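Local coordinates for putative O-Methyltransferase (Corynebacterium glutamicum, PDB 3DR5), which probably transfers a methyl group from S-adenosyl-L-methionine to a hydroxyl oxygen of a substrate that is not known, at residues 25-39 with 63-75. Residues are numbered along the deposited sequence; the frame is centred on the assembly and turned at random.
Sequences AREDAAEFGLPAPDE and ITPAAGLVGLYIL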
ATOM      1  N   ALA A  25       3.750 -15.696 -16.234  1.00 40.03           N
ATOM      2  CA  ALA A  25       4.361 -15.979 -14.939  1.00 40.19           C
ATOM      3  C   ALA A  25       3.352 -16.576 -13.951  1.00 40.52           C
ATOM      4  O   ALA A  25       3.718 -17.398 -13.102  1.00 41.05           O
ATOM      5  CB  ALA A  25       4.981 -14.704 -14.363  1.00 40.91           C
ATOM      6  N   ARG A  26       2.089 -16.167 -14.061  1.00 40.54           N
ATOM      7  CA  ARG A  26       1.035 -16.678 -13.185  1.00 40.67           C
ATOM      8  C   ARG A  26       0.678 -18.110 -13.607  1.00 41.44           C
ATOM      9  O   ARG A  26       0.355 -18.955 -12.772  1.00 43.15           O
ATOM     10  CB  ARG A  26      -0.203 -15.780 -13.272  1.00 40.06           C
ATOM     11  CG  ARG A  26      -1.231 -16.035 -12.181  1.00 41.06           C
ATOM     12  CD  ARG A  26      -2.231 -14.889 -12.102  1.00 39.59           C
ATOM     13  NE  ARG A  26      -1.684 -13.700 -11.450  1.00 36.02           N
ATOM     14  CZ  ARG A  26      -1.414 -13.624 -10.149  1.00 35.63           C
ATOM     15  NH1 ARG A  26      -1.643 -14.672  -9.370  1.00 33.06           N
ATOM     16  NH2 ARG A  26      -0.929 -12.502  -9.629  1.00 31.51           N
ATOM     17  N   GLU A  27       0.736 -18.385 -14.907  1.00 43.09           N
ATOM     18  CA  GLU A  27       0.450 -19.725 -15.403  1.00 45.53           C
ATOM     19  C   GLU A  27       1.602 -20.634 -14.966  1.00 44.47           C
ATOM     20  O   GLU A  27       1.377 -21.733 -14.451  1.00 44.94           O
ATOM     21  CB  GLU A  27       0.345 -19.722 -16.929  1.00 47.21           C
ATOM     22  CG  GLU A  27      -0.944 -20.337 -17.453  1.00 56.44           C
ATOM     23  CD  GLU A  27      -1.051 -21.826 -17.168  1.00 64.19           C
ATOM     24  OE1 GLU A  27      -1.436 -22.206 -16.040  1.00 65.65           O
ATOM     25  OE2 GLU A  27      -0.735 -22.616 -18.083  1.00 68.30           O
ATOM     26  N   ASP A  28       2.839 -20.179 -15.171  1.00 43.22           N
ATOM     27  CA  ASP A  28       4.008 -20.967 -14.775  1.00 42.84           C
ATOM     28  C   ASP A  28       3.964 -21.353 -13.299  1.00 42.31           C
ATOM     29  O   ASP A  28       4.172 -22.516 -12.955  1.00 42.99           O
ATOM     30  CB  ASP A  28       5.303 -20.205 -15.065  1.00 41.28           C
ATOM     31  CG  ASP A  28       5.644 -20.178 -16.541  1.00 42.74           C
ATOM     32  OD1 ASP A  28       4.906 -20.816 -17.322  1.00 44.72           O
ATOM     33  OD2 ASP A  28       6.646 -19.528 -16.922  1.00 45.45           O
ATOM     34  N   ALA A  29       3.687 -20.385 -12.428  1.00 41.52           N
ATOM     35  CA  ALA A  29       3.634 -20.651 -10.989  1.00 40.18           C
ATOM     36  C   ALA A  29       2.596 -21.706 -10.644  1.00 39.57           C
ATOM     37  O   ALA A  29       2.838 -22.578  -9.805  1.00 39.63           O
ATOM     38  CB  ALA A  29       3.347 -19.358 -10.214  1.00 40.56           C
ATOM     39  N   ALA A  30       1.442 -21.615 -11.295  1.00 39.17           N
ATOM     40  CA  ALA A  30       0.350 -22.551 -11.072  1.00 40.05           C
ATOM     41  C   ALA A  30       0.731 -23.954 -11.551  1.00 39.78           C
ATOM     42  O   ALA A  30       0.415 -24.947 -10.896  1.00 40.00           O
ATOM     43  CB  ALA A  30      -0.905 -22.071 -11.799  1.00 40.11           C
ATOM     44  N   GLU A  31       1.407 -24.033 -12.693  1.00 38.65           N
ATOM     45  CA  GLU A  31       1.831 -25.321 -13.230  1.00 38.87           C
ATOM     46  C   GLU A  31       2.816 -26.046 -12.313  1.00 38.60           C
ATOM     47  O   GLU A  31       2.881 -27.272 -12.318  1.00 39.71           O
ATOM     48  CB  GLU A  31       2.455 -25.131 -14.612  1.00 39.36           C
ATOM     49  CG  GLU A  31       1.440 -24.913 -15.716  1.00 38.74           C
ATOM     50  CD  GLU A  31       2.081 -24.454 -17.000  1.00 43.41           C
ATOM     51  OE1 GLU A  31       3.256 -24.799 -17.226  1.00 47.35           O
ATOM     52  OE2 GLU A  31       1.413 -23.764 -17.792  1.00 48.92           O
ATOM     53  N   PHE A  32       3.575 -25.289 -11.524  1.00 37.78           N
ATOM     54  CA  PHE A  32       4.564 -25.867 -10.613  1.00 36.92           C
ATOM     55  C   PHE A  32       4.122 -25.861  -9.152  1.00 37.72           C
ATOM     56  O   PHE A  32       4.907 -26.192  -8.258  1.00 36.82           O
ATOM     57  CB  PHE A  32       5.898 -25.126 -10.758  1.00 35.46           C
ATOM     58  CG  PHE A  32       6.627 -25.437 -12.041  1.00 35.81           C
ATOM     59  CD1 PHE A  32       7.544 -26.489 -12.103  1.00 32.38           C
ATOM     60  CD2 PHE A  32       6.403 -24.670 -13.184  1.00 29.85           C
ATOM     61  CE1 PHE A  32       8.223 -26.775 -13.290  1.00 34.55           C
ATOM     62  CE2 PHE A  32       7.071 -24.949 -14.370  1.00 32.22           C
ATOM     63  CZ  PHE A  32       7.986 -26.001 -14.424  1.00 34.18           C
ATOM     64  N   GLY A  33       2.871 -25.474  -8.920  1.00 38.67           N
ATOM     65  CA  GLY A  33       2.322 -25.431  -7.570  1.00 38.55           C
ATOM     66  C   GLY A  33       2.974 -24.439  -6.623  1.00 37.08           C
ATOM     67  O   GLY A  33       3.011 -24.657  -5.413  1.00 36.54           O
ATOM     68  N   LEU A  34       3.473 -23.336  -7.175  1.00 38.38           N
ATOM     69  CA  LEU A  34       4.146 -22.314  -6.369  1.00 38.59           C
ATOM     70  C   LEU A  34       3.194 -21.282  -5.777  1.00 37.66           C
ATOM     71  O   LEU A  34       2.183 -20.948  -6.387  1.00 39.17           O
ATOM     72  CB  LEU A  34       5.191 -21.585  -7.221  1.00 38.83           C
ATOM     73  CG  LEU A  34       6.174 -22.439  -8.027  1.00 38.72           C
ATOM     74  CD1 LEU A  34       6.997 -21.561  -8.960  1.00 40.78           C
ATOM     75  CD2 LEU A  34       7.076 -23.201  -7.078  1.00 38.26           C
ATOM     76  N   PRO A  35       3.514 -20.768  -4.578  1.00 38.39           N
ATOM     77  CA  PRO A  35       2.694 -19.761  -3.893  1.00 39.03           C
ATOM     78  C   PRO A  35       2.773 -18.465  -4.702  1.00 40.77           C
ATOM     79  O   PRO A  35       3.839 -17.852  -4.800  1.00 41.07           O
ATOM     80  CB  PRO A  35       3.374 -19.601  -2.530  1.00 39.92           C
ATOM     81  CG  PRO A  35       4.326 -20.778  -2.425  1.00 39.36           C
ATOM     82  CD  PRO A  35       4.742 -21.064  -3.824  1.00 37.58           C
ATOM     83  N   ALA A  36       1.640 -18.043  -5.261  1.00 41.01           N
ATOM     84  CA  ALA A  36       1.599 -16.837  -6.088  1.00 40.99           C
ATOM     85  C   ALA A  36       0.579 -15.801  -5.632  1.00 40.41           C
ATOM     86  O   ALA A  36      -0.625 -16.036  -5.718  1.00 41.47           O
ATOM     87  CB  ALA A  36       1.320 -17.218  -7.535  1.00 39.29           C
ATOM     88  N   PRO A  37       1.051 -14.636  -5.164  1.00 39.76           N
ATOM     89  CA  PRO A  37       0.160 -13.564  -4.706  1.00 37.91           C
ATOM     90  C   PRO A  37      -0.826 -13.224  -5.815  1.00 36.44           C
ATOM     91  O   PRO A  37      -0.447 -13.208  -6.990  1.00 35.90           O
ATOM     92  CB  PRO A  37       1.116 -12.399  -4.435  1.00 38.50           C
ATOM     93  CG  PRO A  37       2.414 -13.064  -4.133  1.00 40.52           C
ATOM     94  CD  PRO A  37       2.465 -14.226  -5.094  1.00 40.07           C
ATOM     95  N   ASP A  38      -2.075 -12.934  -5.452  1.00 34.43           N
ATOM     96  CA  ASP A  38      -3.079 -12.603  -6.461  1.00 34.87           C
ATOM     97  C   ASP A  38      -2.788 -11.264  -7.142  1.00 35.84           C
ATOM     98  O   ASP A  38      -1.829 -10.571  -6.794  1.00 34.82           O
ATOM     99  CB  ASP A  38      -4.504 -12.630  -5.849  1.00 35.43           C
ATOM    100  CG  ASP A  38      -4.730 -11.560  -4.791  1.00 37.24           C
ATOM    101  OD1 ASP A  38      -3.753 -10.909  -4.359  1.00 39.36           O
ATOM    102  OD2 ASP A  38      -5.906 -11.373  -4.394  1.00 41.15           O
ATOM    103  N   GLU A  39      -3.618 -10.907  -8.117  1.00 35.27           N
ATOM    104  CA  GLU A  39      -3.433  -9.678  -8.873  1.00 35.36           C
ATOM    105  C   GLU A  39      -3.456  -8.403  -8.045  1.00 34.78           C
ATOM    106  O   GLU A  39      -2.701  -7.472  -8.323  1.00 35.10           O
ATOM    107  CB  GLU A  39      -4.484  -9.589  -9.978  1.00 36.46           C
ATOM    108  CG  GLU A  39      -4.489  -8.276 -10.763  1.00 39.24           C
ATOM    109  CD  GLU A  39      -3.189  -8.013 -11.505  1.00 42.52           C
ATOM    110  OE1 GLU A  39      -2.601  -8.980 -12.030  1.00 46.69           O
ATOM    111  OE2 GLU A  39      -2.761  -6.839 -11.575  1.00 44.19           O
ATOM    112  N   ILE A  63      12.141 -12.545  -2.065  1.00 29.03           N
ATOM    113  CA  ILE A  63      12.498 -13.835  -1.496  1.00 30.40           C
ATOM    114  C   ILE A  63      11.276 -14.727  -1.636  1.00 30.95           C
ATOM    115  O   ILE A  63      10.364 -14.700  -0.809  1.00 32.03           O
ATOM    116  CB  ILE A  63      12.882 -13.680  -0.020  1.00 31.41           C
ATOM    117  CG1 ILE A  63      14.166 -12.851   0.085  1.00 33.10           C
ATOM    118  CG2 ILE A  63      13.064 -15.039   0.617  1.00 33.12           C
ATOM    119  CD1 ILE A  63      14.185 -11.913   1.270  1.00 34.01           C
ATOM    120  N   THR A  64      11.282 -15.557  -2.673  1.00 31.33           N
ATOM    121  CA  THR A  64      10.139 -16.414  -2.957  1.00 31.25           C
ATOM    122  C   THR A  64      10.440 -17.416  -4.070  1.00 31.37           C
ATOM    123  O   THR A  64      11.270 -17.148  -4.935  1.00 31.07           O
ATOM    124  CB  THR A  64       8.952 -15.535  -3.414  1.00 30.66           C
ATOM    125  OG1 THR A  64       7.899 -16.351  -3.934  1.00 31.03           O
ATOM    126  CG2 THR A  64       9.409 -14.560  -4.531  1.00 30.49           C
ATOM    127  N   PRO A  65       9.760 -18.572  -4.063  1.00 32.35           N
ATOM    128  CA  PRO A  65       9.940 -19.616  -5.082  1.00 32.48           C
ATOM    129  C   PRO A  65       9.447 -19.128  -6.442  1.00 33.51           C
ATOM    130  O   PRO A  65       9.875 -19.618  -7.477  1.00 35.67           O
ATOM    131  CB  PRO A  65       9.081 -20.771  -4.574  1.00 31.90           C
ATOM    132  CG  PRO A  65       9.067 -20.587  -3.105  1.00 34.17           C
ATOM    133  CD  PRO A  65       9.022 -19.087  -2.893  1.00 32.46           C
ATOM    134  N   ALA A  66       8.519 -18.180  -6.431  1.00 33.82           N
ATOM    135  CA  ALA A  66       7.969 -17.626  -7.672  1.00 33.47           C
ATOM    136  C   ALA A  66       8.404 -16.173  -7.832  1.00 34.22           C
ATOM    137  O   ALA A  66       7.579 -15.268  -7.865  1.00 32.79           O
ATOM    138  CB  ALA A  66       6.447 -17.704  -7.656  1.00 34.03           C
ATOM    139  N   ALA A  67       9.709 -15.953  -7.946  1.00 34.58           N
ATOM    140  CA  ALA A  67      10.260 -14.608  -8.083  1.00 34.68           C
ATOM    141  C   ALA A  67       9.918 -13.940  -9.404  1.00 35.19           C
ATOM    142  O   ALA A  67       9.974 -12.711  -9.521  1.00 33.42           O
ATOM    143  CB  ALA A  67      11.775 -14.648  -7.897  1.00 33.52           C
ATOM    144  N   GLY A  68       9.567 -14.755 -10.394  1.00 34.05           N
ATOM    145  CA  GLY A  68       9.237 -14.227 -11.699  1.00 33.14           C
ATOM    146  C   GLY A  68       7.952 -13.419 -11.710  1.00 33.00           C
ATOM    147  O   GLY A  68       7.903 -12.320 -12.275  1.00 31.77           O
ATOM    148  N   LEU A  69       6.909 -13.965 -11.097  1.00 31.47           N
ATOM    149  CA  LEU A  69       5.628 -13.282 -11.049  1.00 32.26           C
ATOM    150  C   LEU A  69       5.780 -12.026 -10.182  1.00 33.07           C
ATOM    151  O   LEU A  69       5.546 -10.913 -10.637  1.00 33.37           O
ATOM    152  CB  LEU A  69       4.549 -14.215 -10.475  1.00 30.74           C
ATOM    153  CG  LEU A  69       3.178 -13.578 -10.216  1.00 32.20           C
ATOM    154  CD1 LEU A  69       2.525 -13.162 -11.521  1.00 32.82           C
ATOM    155  CD2 LEU A  69       2.299 -14.566  -9.479  1.00 29.97           C
ATOM    156  N   VAL A  70       6.181 -12.218  -8.934  1.00 33.16           N
ATOM    157  CA  VAL A  70       6.389 -11.116  -7.999  1.00 34.67           C
ATOM    158  C   VAL A  70       7.305 -10.026  -8.572  1.00 34.31           C
ATOM    159  O   VAL A  70       6.978  -8.836  -8.497  1.00 33.10           O
ATOM    160  CB  VAL A  70       6.996 -11.645  -6.672  1.00 35.05           C
ATOM    161  CG1 VAL A  70       7.474 -10.481  -5.792  1.00 37.65           C
ATOM    162  CG2 VAL A  70       5.962 -12.469  -5.934  1.00 33.13           C
ATOM    163  N   GLY A  71       8.438 -10.453  -9.133  1.00 32.90           N
ATOM    164  CA  GLY A  71       9.420  -9.545  -9.700  1.00 30.68           C
ATOM    165  C   GLY A  71       8.909  -8.651 -10.804  1.00 30.85           C
ATOM    166  O   GLY A  71       9.359  -7.511 -10.952  1.00 31.53           O
ATOM    167  N   LEU A  72       7.989  -9.180 -11.602  1.00 29.51           N
ATOM    168  CA  LEU A  72       7.415  -8.422 -12.702  1.00 30.07           C
ATOM    169  C   LEU A  72       6.580  -7.258 -12.166  1.00 28.95           C
ATOM    170  O   LEU A  72       6.567  -6.171 -12.750  1.00 29.63           O
ATOM    171  CB  LEU A  72       6.561  -9.334 -13.599  1.00 28.25           C
ATOM    172  CG  LEU A  72       7.367 -10.269 -14.524  1.00 28.77           C
ATOM    173  CD1 LEU A  72       6.421 -11.238 -15.235  1.00 31.04           C
ATOM    174  CD2 LEU A  72       8.141  -9.446 -15.559  1.00 27.33           C
ATOM    175  N   TYR A  73       5.876  -7.484 -11.062  1.00 29.65           N
ATOM    176  CA  TYR A  73       5.054  -6.430 -10.461  1.00 29.58           C
ATOM    177  C   TYR A  73       5.950  -5.347  -9.879  1.00 28.26           C
ATOM    178  O   TYR A  73       5.669  -4.166  -9.995  1.00 29.39           O
ATOM    179  CB  TYR A  73       4.186  -7.008  -9.352  1.00 29.72           C
ATOM    180  CG  TYR A  73       2.989  -7.759  -9.852  1.00 29.82           C
ATOM    181  CD1 TYR A  73       1.936  -7.086 -10.478  1.00 29.49           C
ATOM    182  CD2 TYR A  73       2.884  -9.136  -9.664  1.00 29.76           C
ATOM    183  CE1 TYR A  73       0.803  -7.769 -10.897  1.00 30.20           C
ATOM    184  CE2 TYR A  73       1.754  -9.833 -10.080  1.00 28.61           C
ATOM    185  CZ  TYR A  73       0.721  -9.147 -10.688  1.00 29.90           C
ATOM    186  OH  TYR A  73      -0.409  -9.827 -11.058  1.00 35.40           O
ATOM    187  N   ILE A  74       7.037  -5.775  -9.254  1.00 27.05           N
ATOM    188  CA  ILE A  74       7.993  -4.865  -8.650  1.00 26.50           C
ATOM    189  C   ILE A  74       8.740  -4.066  -9.719  1.00 26.41           C
ATOM    190  O   ILE A  74       8.883  -2.851  -9.598  1.00 28.29           O
ATOM    191  CB  ILE A  74       8.993  -5.652  -7.748  1.00 25.58           C
ATOM    192  CG1 ILE A  74       8.260  -6.164  -6.504  1.00 23.49           C
ATOM    193  CG2 ILE A  74      10.176  -4.773  -7.360  1.00 22.85           C
ATOM    194  CD1 ILE A  74       9.152  -6.904  -5.513  1.00 28.06           C
ATOM    195  N   LEU A  75       9.206  -4.746 -10.769  1.00 29.11           N
ATOM    196  CA  LEU A  75       9.934  -4.085 -11.852  1.00 31.04           C
ATOM    197  C   LEU A  75       9.098  -3.017 -12.554  1.00 31.90           C
ATOM    198  O   LEU A  75       9.635  -2.036 -13.062  1.00 32.45           O
ATOM    199  CB  LEU A  75      10.451  -5.129 -12.858  1.00 29.40           C
ATOM    200  CG  LEU A  75      11.640  -5.942 -12.322  1.00 32.38           C
ATOM    201  CD1 LEU A  75      11.911  -7.154 -13.221  1.00 30.38           C
ATOM    202  CD2 LEU A  75      12.870  -5.035 -12.236  1.00 29.98           C
TER
HETATM  203  O   HOH W   1       5.335 -15.537  -3.944  1.00 27.07           O
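The hydroxyl of Tyr73 is gripped by two charged groups. It accepts a nearly straight bond from Arg26 NH2 (3.1 Å to Tyr73 OH, 168° at the hydrogen). It donates in turn to Glu39, with Tyr73 OH 2.5 Å from Glu39 OE1. The fold is the Rossmann-like one of class I methyltransferases, and helix 67-77 follows its first strand, 59-63. Residues 25-31 of helix 20-31 run nearly antiparallel to residues 67-75 of helix 67-77, at 156°, and the 32-38 loop then runs back along the latter helix.

The guanidinium of Arg26 lies with both Tyr73 OH and Pro37 O in its plane. NH1 and NH2 both bond to Pro37 O, which ties the loop to the helix before it. Glu39 OE1 is met from above its carboxylate plane, while Glu39 OE2 bonds to Gln43. The two charges probably polarise the phenol between them.

Leu69 is wedged between helix 20-31 and the loop after it. With CG anti to the backbone N (chi1 173°), its CD2 methyl sits over one face of the Arg26 guanidinium, 3.6 Å above the plane. The same methyl presses on Ala36 CB at 3.4 Å, tighter than usual. Ala25 CB rests on the Leu69 backbone, 3.7 Å from Leu69 CA, with Leu72 CD1 beside it.

A Schellman motif at Gly33 ends helix 20-31. Leu34 CD2 meets Pro65 CB, and Leu34 CB meets Ala66 CB, at the start of the other helix. Pro37 lies crosswise to Val70, and Phe134 of strand 130-135 touches both. Thr64 makes an ST turn, its OG1 accepting from Ala66 N. A water bridges the loops there, donating to Pro35 O at 2.9 Å and lying 2.7 Å from Thr64 OG1.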